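Local coordinates for geranyltranstransferase (IspA) (Helicobacter pylori, PDB 3LLW), which probably acts as a magnesium-dependent prenyltransferase of isoprene biosynthesis, a member of the FPP/GGPP synthase family, at residues E84-Y89 with A126-S131; L163-D168 with E186-K191. All coordinates share one frame; numbering follows the deposited sequence.

How the contacts relate
From the N terminus, the chain first enters contact 1 on helix 73-94, which ends at D94, a magnesium-binding residue. It then passes through the small hairpin of strands 104-105 and 108-109 and turns back along helix 117-137. There 126-131 meets 84-89, and the first loop closes. Only after this does contact 2 open, on helix 161-170. A shorter loop of 17 residues leads into helix 178-204 and brings 186-191 against 163-168. The two loops therefore follow in series and neither crosses the other. The centres of contact 1 and contact 2 lie about 16 Å apart. Y89 of contact 1 also touches helix 161-170, and both contacts reach the second subunit.

Contact 1 (E84-Y89 with A126-S131); sequences ECLHTY and ALNTYS. With SO4 (sulfate ion), chain F.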
ATOM      1  N   GLU A  84      10.423   4.772  -5.659  1.00 35.45           N
ATOM      2  CA  GLU A  84      10.771   3.975  -6.823  1.00 45.73           C
ATOM      3  C   GLU A  84       9.941   2.683  -6.846  1.00 40.83           C
ATOM      4  O   GLU A  84       9.428   2.317  -7.888  1.00 43.52           O
ATOM      5  CB  GLU A  84      12.295   3.744  -6.884  1.00 45.77           C
ATOM      6  CG  GLU A  84      12.855   3.079  -8.169  1.00 44.70           C
ATOM      7  CD  GLU A  84      12.617   3.848  -9.481  1.00 52.39           C
ATOM      8  OE1 GLU A  84      12.327   5.071  -9.459  1.00 46.72           O
ATOM      9  OE2 GLU A  84      12.732   3.203 -10.558  1.00 48.53           O
ATOM     10  N   CYS A  85       9.742   2.059  -5.682  1.00 43.66           N
ATOM     11  CA  CYS A  85       8.881   0.866  -5.559  1.00 42.89           C
ATOM     12  C   CYS A  85       7.422   1.089  -5.968  1.00 44.87           C
ATOM     13  O   CYS A  85       6.840   0.261  -6.690  1.00 43.74           O
ATOM     14  CB  CYS A  85       8.943   0.289  -4.140  1.00 46.02           C
ATOM     15  SG  CYS A  85      10.515  -0.495  -3.795  1.00 49.61           S
ATOM     16  N   LEU A  86       6.842   2.199  -5.513  1.00 39.80           N
ATOM     17  CA  LEU A  86       5.491   2.584  -5.916  1.00 42.17           C
ATOM     18  C   LEU A  86       5.387   2.787  -7.417  1.00 42.14           C
ATOM     19  O   LEU A  86       4.434   2.332  -8.031  1.00 46.71           O
ATOM     20  CB  LEU A  86       5.029   3.846  -5.187  1.00 48.20           C
ATOM     21  CG  LEU A  86       3.507   3.973  -5.080  1.00 52.57           C
ATOM     22  CD1 LEU A  86       2.946   2.916  -4.142  1.00 48.45           C
ATOM     23  CD2 LEU A  86       3.103   5.357  -4.607  1.00 57.92           C
ATOM     24  N   HIS A  87       6.378   3.449  -8.010  1.00 41.21           N
ATOM     25  CA  HIS A  87       6.405   3.634  -9.448  1.00 40.20           C
ATOM     26  C   HIS A  87       6.508   2.289 -10.181  1.00 38.64           C
ATOM     27  O   HIS A  87       5.844   2.086 -11.189  1.00 45.80           O
ATOM     28  CB  HIS A  87       7.569   4.548  -9.860  1.00 42.60           C
ATOM     29  CG  HIS A  87       7.786   4.616 -11.348  1.00 51.81           C
ATOM     30  ND1 HIS A  87       6.839   5.112 -12.220  1.00 50.61           N
ATOM     31  CD2 HIS A  87       8.840   4.244 -12.114  1.00 54.02           C
ATOM     32  CE1 HIS A  87       7.294   5.030 -13.458  1.00 49.66           C
ATOM     33  NE2 HIS A  87       8.509   4.514 -13.421  1.00 48.19           N
ATOM     34  N   THR A  88       7.338   1.386  -9.665  1.00 34.43           N
ATOM     35  CA  THR A  88       7.580   0.086 -10.290  1.00 41.24           C
ATOM     36  C   THR A  88       6.343  -0.802 -10.239  1.00 39.23           C
ATOM     37  O   THR A  88       6.031  -1.488 -11.216  1.00 44.34           O
ATOM     38  CB  THR A  88       8.753  -0.642  -9.603  1.00 41.16           C
ATOM     39  OG1 THR A  88       9.845   0.267  -9.457  1.00 40.46           O
ATOM     40  CG2 THR A  88       9.203  -1.849 -10.417  1.00 47.53           C
ATOM     41  N   TYR A  89       5.642  -0.787  -9.102  1.00 41.25           N
ATOM     42  CA  TYR A  89       4.434  -1.605  -8.926  1.00 39.91           C
ATOM     43  C   TYR A  89       3.367  -1.197  -9.935  1.00 42.74           C
ATOM     44  O   TYR A  89       2.684  -2.067 -10.507  1.00 34.70           O
ATOM     45  CB  TYR A  89       3.894  -1.560  -7.480  1.00 32.41           C
ATOM     46  CG  TYR A  89       2.522  -0.910  -7.320  1.00 37.35           C
ATOM     47  CD1 TYR A  89       1.356  -1.557  -7.746  1.00 30.97           C
ATOM     48  CD2 TYR A  89       2.391   0.340  -6.722  1.00 36.38           C
ATOM     49  CE1 TYR A  89       0.123  -0.975  -7.629  1.00 32.32           C
ATOM     50  CE2 TYR A  89       1.154   0.941  -6.602  1.00 31.49           C
ATOM     51  CZ  TYR A  89       0.026   0.272  -7.024  1.00 27.23           C
ATOM     52  OH  TYR A  89      -1.196   0.844  -6.907  1.00 35.91           O
ATOM     53  N   ALA A 126       2.687  -6.430  -3.407  1.00 35.95           N
ATOM     54  CA  ALA A 126       3.752  -6.372  -2.408  1.00 34.42           C
ATOM     55  C   ALA A 126       4.618  -5.136  -2.516  1.00 44.15           C
ATOM     56  O   ALA A 126       4.989  -4.525  -1.474  1.00 28.76           O
ATOM     57  CB  ALA A 126       4.596  -7.609  -2.447  1.00 41.01           C
ATOM     58  N   LEU A 127       4.950  -4.755  -3.753  1.00 33.80           N
ATOM     59  CA  LEU A 127       5.737  -3.526  -3.931  1.00 38.73           C
ATOM     60  C   LEU A 127       5.006  -2.237  -3.523  1.00 39.16           C
ATOM     61  O   LEU A 127       5.629  -1.291  -3.032  1.00 44.04           O
ATOM     62  CB  LEU A 127       6.299  -3.426  -5.339  1.00 30.88           C
ATOM     63  CG  LEU A 127       7.546  -4.280  -5.602  1.00 43.68           C
ATOM     64  CD1 LEU A 127       7.823  -4.311  -7.082  1.00 30.23           C
ATOM     65  CD2 LEU A 127       8.769  -3.759  -4.827  1.00 35.87           C
ATOM     66  N   ASN A 128       3.695  -2.216  -3.745  1.00 38.40           N
ATOM     67  CA  ASN A 128       2.801  -1.186  -3.235  1.00 29.89           C
ATOM     68  C   ASN A 128       2.873  -1.097  -1.709  1.00 41.52           C
ATOM     69  O   ASN A 128       3.121  -0.027  -1.198  1.00 32.03           O
ATOM     70  CB  ASN A 128       1.375  -1.507  -3.667  1.00 30.80           C
ATOM     71  CG  ASN A 128       0.358  -0.444  -3.294  1.00 43.21           C
ATOM     72  OD1 ASN A 128       0.656   0.594  -2.667  1.00 45.61           O
ATOM     73  ND2 ASN A 128      -0.876  -0.709  -3.677  1.00 41.11           N
ATOM     74  N   THR A 129       2.644  -2.214  -1.008  1.00 37.89           N
ATOM     75  CA  THR A 129       2.744  -2.276   0.462  1.00 35.59           C
ATOM     76  C   THR A 129       4.157  -2.019   0.974  1.00 37.79           C
ATOM     77  O   THR A 129       4.366  -1.319   2.013  1.00 36.31           O
ATOM     78  CB  THR A 129       2.224  -3.633   1.007  1.00 34.36           C
ATOM     79  OG1 THR A 129       0.950  -3.912   0.424  1.00 40.25           O
ATOM     80  CG2 THR A 129       2.053  -3.590   2.507  1.00 39.30           C
ATOM     81  N   TYR A 130       5.133  -2.548   0.239  1.00 23.36           N
ATOM     82  CA  TYR A 130       6.571  -2.370   0.598  1.00 29.06           C
ATOM     83  C   TYR A 130       7.066  -0.926   0.691  1.00 36.04           C
ATOM     84  O   TYR A 130       7.929  -0.642   1.516  1.00 37.65           O
ATOM     85  CB  TYR A 130       7.501  -3.173  -0.313  1.00 33.58           C
ATOM     86  CG  TYR A 130       8.892  -3.363   0.241  1.00 28.72           C
ATOM     87  CD1 TYR A 130      10.000  -2.912  -0.455  1.00 31.47           C
ATOM     88  CD2 TYR A 130       9.094  -3.986   1.470  1.00 35.60           C
ATOM     89  CE1 TYR A 130      11.287  -3.091   0.050  1.00 33.21           C
ATOM     90  CE2 TYR A 130      10.370  -4.155   1.995  1.00 38.81           C
ATOM     91  CZ  TYR A 130      11.462  -3.701   1.277  1.00 41.35           C
ATOM     92  OH  TYR A 130      12.734  -3.867   1.789  1.00 50.15           O
ATOM     93  N   SER A 131       6.542  -0.041  -0.162  1.00 38.82           N
ATOM     94  CA  SER A 131       6.849   1.400  -0.140  1.00 36.41           C
ATOM     95  C   SER A 131       6.546   2.026   1.209  1.00 39.36           C
ATOM     96  O   SER A 131       7.227   2.929   1.658  1.00 42.04           O
ATOM     97  CB  SER A 131       5.991   2.129  -1.172  1.00 36.64           C
ATOM     98  OG  SER A 131       6.041   1.473  -2.419  1.00 46.64           O
TER
HETATM   99  S   SO4 F 311      11.435   6.482 -15.524  1.00106.09           S
HETATM  100  O1  SO4 F 311      11.197   5.031 -15.597  1.00 96.07           O
HETATM  101  O2  SO4 F 311      10.163   7.206 -15.607  1.00 99.73           O
HETATM  102  O3  SO4 F 311      12.131   6.845 -14.283  1.00 79.54           O
HETATM  103  O4  SO4 F 311      12.249   6.876 -16.672  1.00105.47           O
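This contact pairs two antiparallel core helices of the mainly helical prenyl synthase fold, 73-94 and 117-137, where Y89 stacks on N128. The axes of 84-89 and 126-131 pass 8.0 Å apart. The Y89 ring and the N128 amide are almost parallel, with planes 5° apart. N128 CB sits over the ring centre, 3.7 Å from the Y89 centroid, in a CH-pi contact. CG stands anti to the backbone N of N128 (chi1 -175°), which carries the amide along the ring face toward the phenol end. The amide's own hydrogen bonds cross the dimer interface: OD1 to T129 OG1 and ND2 to D125 O, both of the second subunit. The stack thus lies where the helix pair meets that subunit. D94, a magnesium-binding residue, ends the same helix as Y89. One turn back, C85 SG packs on L127 CD2 at 3.8 Å. The same sulfur lies at the edge of the Y130 ring, 5.5 Å from its centroid. S131 OG folds back on its own helix and bonds L127 O at 2.9 Å, in the carbonyl plane. L127 O also accepts from S131 N. L86 CD1 touches N128 OD1 at 3.6 Å.

Contact 2 (L163-D168 with E186-K191); sequences LGQALD and EHKTAK
K188 runs along one side of helix 161-170, from G164 to D168. Its CB lies 4.0 Å from G164 C. CG is closer and rests 3.5 Å from G164 O. CD passes Q165 OE1 at 4.0 Å. CE turns toward the carboxylate of D168, and NZ reaches OD2 of D168 at 2.8 Å in a hydrogen-bonded salt bridge. NZ meets OD2 on its anti side, 18° out of the carboxylate plane. Bends at chi2, chi3 and chi4 keep the lysine close to the neighbouring helix. The helices 161-170 and 178-204 are neighbours in this prenyl synthase fold; the N-to-C directions of 163-168 and 186-191 differ by 134°. G164 has no side chain, so the backbones come close here: its CA is 3.9 Å from K188 CA. Q165 lies beside D94, a magnesium-binding residue, and its NE2 makes a weak hydrogen bond to D94 OD1. On the other flank of G164, H187 CD2 touches L163 CD2 at 3.9 Å. H187 ND1 is bonded to F183 O, which helps fix the turn of the imidazole, and the ring stacks on that of F183. L163 also packs on L36 of the second subunit.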
ATOM      1  N   LEU A 163      -6.323   6.675 -10.064  1.00 27.52           N
ATOM      2  CA  LEU A 163      -7.344   7.346 -10.887  1.00 36.78           C
ATOM      3  C   LEU A 163      -6.859   7.584 -12.313  1.00 42.29           C
ATOM      4  O   LEU A 163      -7.559   7.237 -13.271  1.00 40.58           O
ATOM      5  CB  LEU A 163      -7.786   8.680 -10.290  1.00 43.04           C
ATOM      6  CG  LEU A 163      -8.806   9.511 -11.063  1.00 39.93           C
ATOM      7  CD1 LEU A 163     -10.036   8.678 -11.396  1.00 32.98           C
ATOM      8  CD2 LEU A 163      -9.200  10.758 -10.251  1.00 37.52           C
ATOM      9  N   GLY A 164      -5.667   8.162 -12.445  1.00 34.65           N
ATOM     10  CA  GLY A 164      -5.099   8.411 -13.759  1.00 34.37           C
ATOM     11  C   GLY A 164      -4.858   7.138 -14.567  1.00 37.63           C
ATOM     12  O   GLY A 164      -5.064   7.124 -15.785  1.00 43.63           O
ATOM     13  N   GLN A 165      -4.403   6.086 -13.890  1.00 36.96           N
ATOM     14  CA  GLN A 165      -4.171   4.777 -14.502  1.00 43.13           C
ATOM     15  C   GLN A 165      -5.476   4.140 -14.969  1.00 41.41           C
ATOM     16  O   GLN A 165      -5.534   3.528 -16.058  1.00 39.98           O
ATOM     17  CB  GLN A 165      -3.495   3.870 -13.483  1.00 47.55           C
ATOM     18  CG  GLN A 165      -3.181   2.480 -13.965  1.00 62.22           C
ATOM     19  CD  GLN A 165      -1.799   2.372 -14.556  1.00 81.37           C
ATOM     20  OE1 GLN A 165      -0.852   3.020 -14.084  1.00 84.22           O
ATOM     21  NE2 GLN A 165      -1.662   1.541 -15.591  1.00 72.64           N
ATOM     22  N   ALA A 166      -6.526   4.301 -14.158  1.00 36.39           N
ATOM     23  CA  ALA A 166      -7.847   3.769 -14.485  1.00 35.70           C
ATOM     24  C   ALA A 166      -8.459   4.445 -15.715  1.00 44.42           C
ATOM     25  O   ALA A 166      -8.972   3.745 -16.624  1.00 38.24           O
ATOM     26  CB  ALA A 166      -8.780   3.813 -13.293  1.00 33.94           C
ATOM     27  N   LEU A 167      -8.361   5.777 -15.771  1.00 38.02           N
ATOM     28  CA  LEU A 167      -8.763   6.517 -16.977  1.00 37.85           C
ATOM     29  C   LEU A 167      -7.968   6.102 -18.204  1.00 27.36           C
ATOM     30  O   LEU A 167      -8.540   5.943 -19.272  1.00 37.88           O
ATOM     31  CB  LEU A 167      -8.620   8.031 -16.803  1.00 22.79           C
ATOM     32  CG  LEU A 167      -9.371   8.669 -15.625  1.00 42.58           C
ATOM     33  CD1 LEU A 167      -8.816  10.070 -15.300  1.00 28.73           C
ATOM     34  CD2 LEU A 167     -10.855   8.705 -15.872  1.00 36.44           C
ATOM     35  N   ASP A 168      -6.652   5.977 -18.064  1.00 30.99           N
ATOM     36  CA  ASP A 168      -5.804   5.634 -19.202  1.00 40.81           C
ATOM     37  C   ASP A 168      -6.153   4.279 -19.814  1.00 40.06           C
ATOM     38  O   ASP A 168      -6.185   4.147 -21.032  1.00 46.66           O
ATOM     39  CB  ASP A 168      -4.323   5.660 -18.835  1.00 45.00           C
ATOM     40  CG  ASP A 168      -3.415   5.704 -20.066  1.00 46.78           C
ATOM     41  OD1 ASP A 168      -3.862   6.170 -21.137  1.00 50.37           O
ATOM     42  OD2 ASP A 168      -2.250   5.280 -19.963  1.00 56.47           O
ATOM     43  N   GLU A 186      -2.296  14.650 -15.423  1.00 36.89           N
ATOM     44  CA  GLU A 186      -2.012  15.266 -14.124  1.00 39.10           C
ATOM     45  C   GLU A 186      -1.994  14.147 -13.092  1.00 39.99           C
ATOM     46  O   GLU A 186      -1.091  14.083 -12.270  1.00 42.52           O
ATOM     47  CB  GLU A 186      -3.072  16.314 -13.746  1.00 36.73           C
ATOM     48  CG  GLU A 186      -2.753  17.129 -12.481  1.00 51.44           C
ATOM     49  CD  GLU A 186      -3.964  17.882 -11.898  1.00 57.70           C
ATOM     50  OE1 GLU A 186      -3.777  18.629 -10.908  1.00 70.06           O
ATOM     51  OE2 GLU A 186      -5.103  17.725 -12.412  1.00 73.12           O
ATOM     52  N   HIS A 187      -2.968  13.237 -13.192  1.00 42.05           N
ATOM     53  CA  HIS A 187      -3.143  12.152 -12.219  1.00 39.21           C
ATOM     54  C   HIS A 187      -2.226  10.932 -12.462  1.00 32.96           C
ATOM     55  O   HIS A 187      -1.565  10.477 -11.540  1.00 35.15           O
ATOM     56  CB  HIS A 187      -4.635  11.778 -12.087  1.00 38.02           C
ATOM     57  CG  HIS A 187      -5.462  12.858 -11.442  1.00 41.12           C
ATOM     58  ND1 HIS A 187      -5.830  14.015 -12.098  1.00 34.92           N
ATOM     59  CD2 HIS A 187      -5.979  12.956 -10.197  1.00 39.27           C
ATOM     60  CE1 HIS A 187      -6.529  14.778 -11.281  1.00 48.29           C
ATOM     61  NE2 HIS A 187      -6.635  14.158 -10.121  1.00 49.93           N
ATOM     62  N   LYS A 188      -2.155  10.428 -13.692  1.00 38.79           N
ATOM     63  CA  LYS A 188      -1.315   9.259 -14.003  1.00 30.28           C
ATOM     64  C   LYS A 188       0.161   9.551 -13.679  1.00 40.47           C
ATOM     65  O   LYS A 188       0.831   8.772 -13.001  1.00 42.63           O
ATOM     66  CB  LYS A 188      -1.448   8.906 -15.495  1.00 40.23           C
ATOM     67  CG  LYS A 188      -1.613   7.415 -15.812  1.00 43.94           C
ATOM     68  CD  LYS A 188      -0.333   6.628 -15.747  1.00 59.86           C
ATOM     69  CE  LYS A 188       0.090   6.155 -17.132  1.00 63.78           C
ATOM     70  NZ  LYS A 188      -0.774   5.047 -17.615  1.00 58.53           N
ATOM     71  N   THR A 189       0.638  10.711 -14.127  1.00 42.22           N
ATOM     72  CA  THR A 189       2.058  11.040 -14.105  1.00 42.45           C
ATOM     73  C   THR A 189       2.463  12.141 -13.090  1.00 36.73           C
ATOM     74  O   THR A 189       3.376  11.947 -12.284  1.00 37.92           O
ATOM     75  CB  THR A 189       2.491  11.403 -15.537  1.00 42.57           C
ATOM     76  OG1 THR A 189       2.375  10.236 -16.364  1.00 49.63           O
ATOM     77  CG2 THR A 189       3.918  11.920 -15.586  1.00 52.71           C
ATOM     78  N   ALA A 190       1.789  13.282 -13.133  1.00 36.50           N
ATOM     79  CA  ALA A 190       2.310  14.493 -12.480  1.00 39.16           C
ATOM     80  C   ALA A 190       2.227  14.491 -10.968  1.00 35.30           C
ATOM     81  O   ALA A 190       3.059  15.121 -10.297  1.00 50.24           O
ATOM     82  CB  ALA A 190       1.658  15.750 -13.063  1.00 34.10           C
ATOM     83  N   LYS A 191       1.237  13.769 -10.437  1.00 40.43           N
ATOM     84  CA  LYS A 191       0.980  13.684  -8.991  1.00 42.26           C
ATOM     85  C   LYS A 191       2.136  13.089  -8.189  1.00 44.06           C
ATOM     86  O   LYS A 191       2.543  13.656  -7.165  1.00 42.95           O
ATOM     87  CB  LYS A 191      -0.302  12.890  -8.723  1.00 47.86           C
ATOM     88  CG  LYS A 191      -1.337  13.653  -7.888  1.00 43.89           C
ATOM     89  CD  LYS A 191      -2.110  14.627  -8.768  1.00 36.25           C
ATOM     90  CE  LYS A 191      -3.444  15.025  -8.155  1.00 52.96           C
ATOM     91  NZ  LYS A 191      -3.394  16.390  -7.546  1.00 49.50           N
TER